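Local coordinates for protein inner kinetochore subunit cnp3 (Schizosaccharomyces pombe, PDB 6O2D) that helps build the inner kinetochore on centromeric DNA, its cupin domain forming a dimer, as part of the platform for outer kinetochore assembly and chromosome segregation, at residues T143-N146 against K147-I151. Residues are numbered along the deposited sequence; the frame is centred on the assembly and turned at random.
Sequences TLEN and KRRGI
Glu-145 and Arg-149 pair one turn apart on a short helix, joined by both backbone and side chains. Arg-149 N donates to Glu-145 O at 2.8 Å. Arg-149 NH1 reaches Glu-145 OE2 at 3.2 Å in a salt bridge whose hydrogen bond is weak. The planes of carboxylate and guanidinium are 77° apart, nearly perpendicular, and Glu-145 CG lies over one guanidinium face, offset toward its rim. The tight part is the backbone: Lys-147 N bonds to Thr-143 O and Arg-148 N to Leu-144 O, each in i to i+4 spacing. A weak bond from Gly-150 N to Asn-146 O, 2.7 Å, follows where Gly-150 leaves the helix with positive phi.

The solvent side is looser. There the exposed Arg-148 guanidinium has Leu-144 CD1 over the centre of one face, 3.7 Å above its plane. Leu-144 also packs against Lys-147 of the second subunit.

Arg-149 NH2 also bonds to Trp-24 O of the second subunit, and an alanine here would probably leave both that carbonyl and the Glu-145 carboxylate without their mate. Asn-146 ND2 turns back to Thr-141 OG1. Helix 143-149 follows strand 133-140, the middle strand of a five-stranded cupin sheet, and meets its counterpart in the dimer, where Thr-143 OG1 bonds to Leu-144 N of the second subunit.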
# COMPACT_ATOMS: atom_id res chain seq x y z
N THR B 143 -9.62 -6.69 -11.19
CA THR B 143 -9.90 -8.05 -11.63
C THR B 143 -11.08 -8.10 -12.60
O THR B 143 -11.07 -8.89 -13.55
CB THR B 143 -10.17 -8.95 -10.42
OG1 THR B 143 -11.27 -8.41 -9.67
CG2 THR B 143 -8.94 -9.00 -9.53
N LEU B 144 -12.10 -7.27 -12.37
CA LEU B 144 -13.21 -7.21 -13.31
C LEU B 144 -12.74 -6.68 -14.66
O LEU B 144 -13.03 -7.26 -15.71
CB LEU B 144 -14.34 -6.34 -12.73
CG LEU B 144 -15.61 -6.14 -13.57
CD1 LEU B 144 -16.12 -7.44 -14.16
CD2 LEU B 144 -16.70 -5.49 -12.74
N GLU B 145 -11.98 -5.58 -14.64
CA GLU B 145 -11.49 -4.99 -15.88
C GLU B 145 -10.57 -5.95 -16.63
O GLU B 145 -10.66 -6.08 -17.86
CB GLU B 145 -10.78 -3.67 -15.59
CG GLU B 145 -10.58 -2.77 -16.80
CD GLU B 145 -11.89 -2.15 -17.27
OE1 GLU B 145 -12.89 -2.26 -16.54
OE2 GLU B 145 -11.90 -1.52 -18.34
N ASN B 146 -9.69 -6.64 -15.90
CA ASN B 146 -8.81 -7.61 -16.53
C ASN B 146 -9.61 -8.70 -17.23
O ASN B 146 -9.23 -9.17 -18.31
CB ASN B 146 -7.87 -8.23 -15.51
CG ASN B 146 -6.97 -7.21 -14.85
OD1 ASN B 146 -6.87 -6.07 -15.30
ND2 ASN B 146 -6.31 -7.61 -13.77
N LYS B 147 -10.72 -9.14 -16.62
CA LYS B 147 -11.52 -10.16 -17.26
C LYS B 147 -12.17 -9.63 -18.54
O LYS B 147 -12.14 -10.31 -19.57
CB LYS B 147 -12.58 -10.69 -16.29
CG LYS B 147 -13.08 -12.08 -16.63
CD LYS B 147 -14.50 -12.33 -16.11
CE LYS B 147 -15.12 -13.55 -16.78
NZ LYS B 147 -15.89 -14.36 -15.80
N ARG B 148 -12.70 -8.41 -18.51
CA ARG B 148 -13.41 -7.89 -19.68
C ARG B 148 -12.48 -7.47 -20.81
O ARG B 148 -12.86 -7.56 -21.98
CB ARG B 148 -14.29 -6.71 -19.28
CG ARG B 148 -15.46 -7.05 -18.39
CD ARG B 148 -16.21 -5.80 -17.97
NE ARG B 148 -17.49 -6.11 -17.35
CZ ARG B 148 -18.10 -5.32 -16.47
NH1 ARG B 148 -17.54 -4.17 -16.11
NH2 ARG B 148 -19.27 -5.67 -15.95
N ARG B 149 -11.27 -6.99 -20.49
CA ARG B 149 -10.35 -6.51 -21.52
C ARG B 149 -9.13 -7.39 -21.73
O ARG B 149 -8.39 -7.16 -22.69
CB ARG B 149 -9.89 -5.09 -21.19
CG ARG B 149 -10.89 -4.02 -21.55
CD ARG B 149 -10.58 -2.76 -20.78
NE ARG B 149 -9.15 -2.57 -20.59
CZ ARG B 149 -8.61 -1.41 -20.23
NH1 ARG B 149 -9.37 -0.36 -20.00
NH2 ARG B 149 -7.30 -1.31 -20.09
N GLY B 150 -8.90 -8.37 -20.88
CA GLY B 150 -7.69 -9.15 -20.97
C GLY B 150 -6.52 -8.50 -20.25
O GLY B 150 -6.59 -7.40 -19.70
N ILE B 151 -5.42 -9.25 -20.24
CA ILE B 151 -4.21 -8.86 -19.52
C ILE B 151 -3.10 -8.43 -20.46
O ILE B 151 -2.06 -7.94 -20.00
CB ILE B 151 -3.75 -10.00 -18.60
CG1 ILE B 151 -4.97 -10.67 -17.94
CG2 ILE B 151 -2.85 -9.49 -17.53
CD1 ILE B 151 -5.54 -11.90 -18.69